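Local coordinates for GTPase-activating protein BEM3 (Saccharomyces cerevisiae S288C, PDB 6FSF), which acts as a GTPase-activating protein for CDC42 and, less efficiently, RHO1, here represented by its tandem PX and PH domains, the protein binding phosphatidylinositol 3-phosphate, at residues I37-I42 against F51-S56; N205-T210 against Y223-E228. All coordinates share one frame; numbering follows the deposited sequence.

Interaction 1: I37-I42 against F51-S56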
loop_
_atom_site.group_PDB
_atom_site.type_symbol
_atom_site.label_atom_id
_atom_site.label_comp_id
_atom_site.label_asym_id
_atom_site.label_seq_id
_atom_site.Cartn_x
_atom_site.Cartn_y
_atom_site.Cartn_z
ATOM N N ILE A 37 6.401 -1.414 0.006
ATOM C CA ILE A 37 5.178 -2.068 0.456
ATOM C C ILE A 37 5.126 -1.972 1.976
ATOM O O ILE A 37 5.972 -2.546 2.674
ATOM C CB ILE A 37 5.119 -3.527 -0.018
ATOM C CG1 ILE A 37 5.180 -3.587 -1.546
ATOM C CG2 ILE A 37 3.869 -4.215 0.508
ATOM C CD1 ILE A 37 5.559 -4.944 -2.095
ATOM N N LEU A 38 4.137 -1.243 2.492
ATOM C CA LEU A 38 3.951 -1.073 3.929
ATOM C C LEU A 38 3.017 -2.157 4.454
ATOM O O LEU A 38 1.906 -2.326 3.944
ATOM C CB LEU A 38 3.383 0.313 4.240
ATOM C CG LEU A 38 3.229 0.671 5.720
ATOM C CD1 LEU A 38 4.593 0.792 6.383
ATOM C CD2 LEU A 38 2.427 1.954 5.890
ATOM N N ILE A 39 3.466 -2.882 5.476
ATOM C CA ILE A 39 2.755 -4.044 5.998
ATOM C C ILE A 39 2.597 -3.889 7.503
ATOM O O ILE A 39 3.564 -3.565 8.203
ATOM C CB ILE A 39 3.494 -5.355 5.669
ATOM C CG1 ILE A 39 3.618 -5.533 4.159
ATOM C CG2 ILE A 39 2.781 -6.543 6.303
ATOM C CD1 ILE A 39 4.574 -6.623 3.759
ATOM N N ALA A 40 1.388 -4.139 8.000
ATOM C CA ALA A 40 1.094 -4.042 9.421
ATOM C C ALA A 40 0.944 -5.433 10.020
ATOM O O ALA A 40 0.306 -6.310 9.431
ATOM C CB ALA A 40 -0.176 -3.226 9.661
ATOM N N ILE A 41 1.538 -5.627 11.195
ATOM C CA ILE A 41 1.436 -6.871 11.948
ATOM C C ILE A 41 0.553 -6.612 13.160
ATOM O O ILE A 41 0.791 -5.662 13.917
ATOM C CB ILE A 41 2.822 -7.393 12.367
ATOM C CG1 ILE A 41 3.629 -7.800 11.135
ATOM C CG2 ILE A 41 2.684 -8.572 13.313
ATOM C CD1 ILE A 41 3.035 -8.966 10.377
ATOM N N ILE A 42 -0.464 -7.451 13.340
ATOM C CA ILE A 42 -1.529 -7.209 14.306
ATOM C C ILE A 42 -1.675 -8.432 15.202
ATOM O O ILE A 42 -1.713 -9.566 14.713
ATOM C CB ILE A 42 -2.861 -6.887 13.598
ATOM C CG1 ILE A 42 -2.773 -5.523 12.911
ATOM C CG2 ILE A 42 -4.021 -6.934 14.581
ATOM C CD1 ILE A 42 -3.475 -5.464 11.568
ATOM N N PHE A 51 3.287 -3.479 15.141
ATOM C CA PHE A 51 4.318 -2.720 14.444
ATOM C C PHE A 51 4.028 -2.738 12.950
ATOM O O PHE A 51 3.159 -3.473 12.472
ATOM C CB PHE A 51 5.721 -3.271 14.734
ATOM C CG PHE A 51 5.914 -4.706 14.325
ATOM C CD1 PHE A 51 5.584 -5.739 15.188
ATOM C CD2 PHE A 51 6.442 -5.024 13.084
ATOM C CE1 PHE A 51 5.767 -7.062 14.817
ATOM C CE2 PHE A 51 6.627 -6.343 12.706
ATOM C CZ PHE A 51 6.287 -7.363 13.575
ATOM N N LYS A 52 4.768 -1.906 12.218
ATOM C CA LYS A 52 4.747 -1.894 10.763
ATOM C C LYS A 52 6.169 -2.034 10.238
ATOM O O LYS A 52 7.144 -1.747 10.936
ATOM C CB LYS A 52 4.130 -0.605 10.202
ATOM C CG LYS A 52 2.788 -0.222 10.786
ATOM C CD LYS A 52 2.242 1.005 10.075
ATOM C CE LYS A 52 1.174 1.700 10.894
ATOM N NZ LYS A 52 1.730 2.174 12.195
ATOM N N PHE A 53 6.279 -2.472 8.987
ATOM C CA PHE A 53 7.568 -2.523 8.317
ATOM C C PHE A 53 7.355 -2.263 6.833
ATOM O O PHE A 53 6.231 -2.293 6.328
ATOM C CB PHE A 53 8.285 -3.858 8.556
ATOM C CG PHE A 53 7.547 -5.056 8.029
ATOM C CD1 PHE A 53 7.849 -5.577 6.783
ATOM C CD2 PHE A 53 6.564 -5.672 8.786
ATOM C CE1 PHE A 53 7.177 -6.685 6.293
ATOM C CE2 PHE A 53 5.886 -6.781 8.303
ATOM C CZ PHE A 53 6.197 -7.287 7.055
ATOM N N SER A 54 8.457 -1.998 6.137
ATOM C CA SER A 54 8.421 -1.603 4.738
ATOM C C SER A 54 9.402 -2.455 3.952
ATOM O O SER A 54 10.538 -2.660 4.389
ATOM C CB SER A 54 8.760 -0.119 4.582
ATOM O OG SER A 54 8.729 0.268 3.221
ATOM N N LYS A 55 8.965 -2.951 2.799
ATOM C CA LYS A 55 9.807 -3.770 1.941
ATOM C C LYS A 55 9.587 -3.369 0.493
ATOM O O LYS A 55 8.449 -3.137 0.074
ATOM C CB LYS A 55 9.501 -5.266 2.104
ATOM C CG LYS A 55 9.664 -5.800 3.515
ATOM C CD LYS A 55 11.126 -5.893 3.912
ATOM C CE LYS A 55 11.268 -6.488 5.299
ATOM N NZ LYS A 55 12.692 -6.680 5.686
ATOM N N SER A 56 10.676 -3.287 -0.265
ATOM C CA SER A 56 10.557 -3.148 -1.706
ATOM C C SER A 56 10.027 -4.447 -2.305
ATOM O O SER A 56 10.082 -5.515 -1.688
ATOM C CB SER A 56 11.907 -2.792 -2.331
ATOM O OG SER A 56 12.781 -3.909 -2.331
#
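The phenyl rings of F51 and F53 each carry the isoleucine paired with them on one face. I41 CB stands 3.9 Å from the centroid of the F51 ring, a CH-pi contact displaced toward the rim, and I39 CB sits likewise 4.0 Å from the centroid of the F53 ring. At the edge of the F53 ring, I41 CG1 comes to 3.8 Å from F53 CE2, so that I41 bridges the two aromatics; CG of K55, two residues on along the strand, also lies at this ring's edge, in its plane. Both phenylalanines hold CG between the backbone N and the carbonyl carbon (chi1 60° and 62°), which folds the rings back over the partner strand. Beneath them the strands pair antiparallel. I39 and F53 exchange two backbone bonds of 3.0 Å each, from I39 N to F53 O and from F53 N to I39 O, and I41 N reaches F51 O almost straight, at 176°. The opposite face carries L38, A40, K52 and S54; there L38 CD1 lies 3.5 Å from F53 O. L100 and Y104 of helix 90-107 cover I37 and I39. This hairpin of the PX-domain sheet thus combines a polar backbone ladder with an apolar, aromatic face turned to the helices, its lysines held in salt bridges, K52 with E49 of the same strand and K55, on the ring face, with D128 beyond the hairpin.

Interaction 2: N205-T210 against Y223-E228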
loop_
_atom_site.group_PDB
_atom_site.type_symbol
_atom_site.label_atom_id
_atom_site.label_comp_id
_atom_site.label_asym_id
_atom_site.label_seq_id
_atom_site.Cartn_x
_atom_site.Cartn_y
_atom_site.Cartn_z
ATOM N N ASN A 205 -11.134 3.943 -8.023
ATOM C CA ASN A 205 -11.263 4.627 -6.735
ATOM C C ASN A 205 -10.987 6.118 -6.891
ATOM O O ASN A 205 -10.369 6.752 -6.034
ATOM C CB ASN A 205 -10.329 4.013 -5.688
ATOM C CG ASN A 205 -10.488 2.513 -5.571
ATOM O OD1 ASN A 205 -11.596 1.982 -5.662
ATOM N ND2 ASN A 205 -9.378 1.818 -5.369
ATOM N N GLY A 206 -11.444 6.684 -8.006
ATOM C CA GLY A 206 -11.053 8.031 -8.364
ATOM C C GLY A 206 -12.144 9.077 -8.268
ATOM O O GLY A 206 -13.336 8.757 -8.239
ATOM N N PHE A 207 -11.727 10.340 -8.217
ATOM C CA PHE A 207 -12.642 11.470 -8.197
ATOM C C PHE A 207 -11.953 12.660 -8.848
ATOM O O PHE A 207 -10.728 12.689 -8.998
ATOM C CB PHE A 207 -13.097 11.808 -6.772
ATOM C CG PHE A 207 -11.981 11.830 -5.766
ATOM C CD1 PHE A 207 -11.720 10.721 -4.977
ATOM C CD2 PHE A 207 -11.196 12.960 -5.607
ATOM C CE1 PHE A 207 -10.695 10.739 -4.049
ATOM C CE2 PHE A 207 -10.170 12.984 -4.681
ATOM C CZ PHE A 207 -9.920 11.871 -3.902
ATOM N N LEU A 208 -12.756 13.647 -9.237
ATOM C CA LEU A 208 -12.275 14.826 -9.945
ATOM C C LEU A 208 -12.507 16.068 -9.099
ATOM O O LEU A 208 -13.615 16.285 -8.596
ATOM C CB LEU A 208 -12.975 14.977 -11.299
ATOM C CG LEU A 208 -12.767 16.309 -12.025
ATOM C CD1 LEU A 208 -11.288 16.542 -12.292
ATOM C CD2 LEU A 208 -13.566 16.355 -13.319
ATOM N N ILE A 209 -11.467 16.884 -8.954
ATOM C CA ILE A 209 -11.548 18.171 -8.272
ATOM C C ILE A 209 -11.353 19.263 -9.315
ATOM O O ILE A 209 -10.290 19.349 -9.943
ATOM C CB ILE A 209 -10.511 18.286 -7.145
ATOM C CG1 ILE A 209 -10.696 17.156 -6.132
ATOM C CG2 ILE A 209 -10.620 19.635 -6.458
ATOM C CD1 ILE A 209 -9.789 17.260 -4.925
ATOM N N THR A 210 -12.377 20.094 -9.503
ATOM C CA THR A 210 -12.371 21.159 -10.505
ATOM C C THR A 210 -12.339 22.502 -9.782
ATOM O O THR A 210 -13.374 22.996 -9.328
ATOM C CB THR A 210 -13.586 21.055 -11.423
ATOM O OG1 THR A 210 -13.641 19.746 -12.004
ATOM C CG2 THR A 210 -13.496 22.085 -12.536
ATOM N N TYR A 223 -8.129 18.265 -11.442
ATOM C CA TYR A 223 -7.165 17.295 -10.933
ATOM C C TYR A 223 -7.866 15.959 -10.724
ATOM O O TYR A 223 -8.882 15.892 -10.028
ATOM C CB TYR A 223 -6.526 17.750 -9.609
ATOM C CG TYR A 223 -5.726 19.045 -9.671
ATOM C CD1 TYR A 223 -5.547 19.724 -10.858
ATOM C CD2 TYR A 223 -5.141 19.577 -8.534
ATOM C CE1 TYR A 223 -4.833 20.899 -10.916
ATOM C CE2 TYR A 223 -4.406 20.748 -8.591
ATOM C CZ TYR A 223 -4.260 21.407 -9.785
ATOM O OH TYR A 223 -3.544 22.577 -9.856
ATOM N N TYR A 224 -7.320 14.901 -11.314
ATOM C CA TYR A 224 -7.847 13.550 -11.154
ATOM C C TYR A 224 -7.034 12.832 -10.083
ATOM O O TYR A 224 -5.808 12.723 -10.196
ATOM C CB TYR A 224 -7.805 12.790 -12.479
ATOM C CG TYR A 224 -8.634 13.442 -13.563
ATOM C CD1 TYR A 224 -9.952 13.063 -13.779
ATOM C CD2 TYR A 224 -8.102 14.449 -14.359
ATOM C CE1 TYR A 224 -10.716 13.663 -14.765
ATOM C CE2 TYR A 224 -8.858 15.054 -15.345
ATOM C CZ TYR A 224 -10.163 14.657 -15.544
ATOM O OH TYR A 224 -10.920 15.255 -16.526
ATOM N N ILE A 225 -7.714 12.357 -9.040
ATOM C CA ILE A 225 -7.065 11.785 -7.868
ATOM C C ILE A 225 -7.693 10.431 -7.570
ATOM O O ILE A 225 -8.923 10.308 -7.529
ATOM C CB ILE A 225 -7.182 12.718 -6.647
ATOM C CG1 ILE A 225 -6.520 14.065 -6.945
ATOM C CG2 ILE A 225 -6.564 12.071 -5.419
ATOM C CD1 ILE A 225 -6.945 15.174 -6.011
ATOM N N CYS A 226 -6.853 9.423 -7.357
ATOM C CA CYS A 226 -7.298 8.083 -7.012
ATOM C C CYS A 226 -6.637 7.640 -5.714
ATOM O O CYS A 226 -5.499 8.014 -5.418
ATOM C CB CYS A 226 -6.972 7.081 -8.126
ATOM S SG CYS A 226 -7.768 7.424 -9.709
ATOM N N THR A 227 -7.366 6.845 -4.938
ATOM C CA THR A 227 -6.834 6.227 -3.734
ATOM C C THR A 227 -6.465 4.775 -4.015
ATOM O O THR A 227 -6.814 4.205 -5.049
ATOM C CB THR A 227 -7.843 6.309 -2.584
ATOM O OG1 THR A 227 -9.134 5.881 -3.038
ATOM C CG2 THR A 227 -7.940 7.732 -2.053
ATOM N N GLU A 228 -5.746 4.172 -3.068
ATOM C CA GLU A 228 -5.316 2.791 -3.243
ATOM C C GLU A 228 -6.452 1.800 -3.023
ATOM O O GLU A 228 -6.426 0.701 -3.590
ATOM C CB GLU A 228 -4.152 2.480 -2.300
ATOM C CG GLU A 228 -2.887 3.253 -2.623
ATOM C CD GLU A 228 -1.710 2.811 -1.781
ATOM O OE1 GLU A 228 -1.375 3.514 -0.805
ATOM O OE2 GLU A 228 -1.126 1.753 -2.095
#
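Strands 206-211 and 221-226 form a beta hairpin of the PH domain, and on one face of it L208 packs against Y224. L208 CD1 is centred over one face of the tyrosine ring, 3.9 Å from the Y224 centroid and 11° off the ring normal, a CH-pi contact between side chains that run side by side. With CG anti to the backbone N (chi1 169°) the leucine reaches toward the partner strand, and L208 CD1 also comes to 3.4 Å from Y223 O; R148 adds a cation-pi contact to Y224. On the other face of the sheet F207 and I225 cross: F207 CE2 meets I225 CB at 3.6 Å, and I225 O lies above the middle of the phenyl ring. That same carbonyl accepts F207 N at 2.9 Å, while I225 N returns a bond to F207 O at 173°. I209 extends this apolar face through CD1, 3.7 Å from I225 CD1. In the antiparallel PH-domain sheet the hairpin lies between strand 142-148, which bonds to Y224 and C226, and strand 188-193, which bonds to G206 and L208. G206 faces C226 with their CA atoms only 4.0 Å apart, and the C226 sulfur packs against G206 CA. Beyond this pair T227 N donates to N205 O over a longer 3.2 Å, from above the carbonyl plane. N205 ND2 turns to D94 and the E228 carboxylate to S25 and T26, tying this end of the hairpin to helix 90-107 and strand 19-29, while T227 packs on W236 of helix 230-240.

Overall arrangement
Interaction 1 comes first along the chain and closes before interaction 2 opens, each being an antiparallel hairpin of a different sheet. Residues 37-42 and 51-56 occupy the middle of the four-stranded PX-domain sheet, between strands 19-29 and 129-130; residues 205-210 and 223-228 belong to the antiparallel strands of the PH-domain barrel, with helix 230-240 beside them. Their centres are 26 Å apart and their nearest atoms about 8 Å apart, without touching. Strand 19-29 and helix 90-107 connect them indirectly, since each touches both contacts. The two hairpins therefore sit in domains that contact each other directly, as a tandem unit.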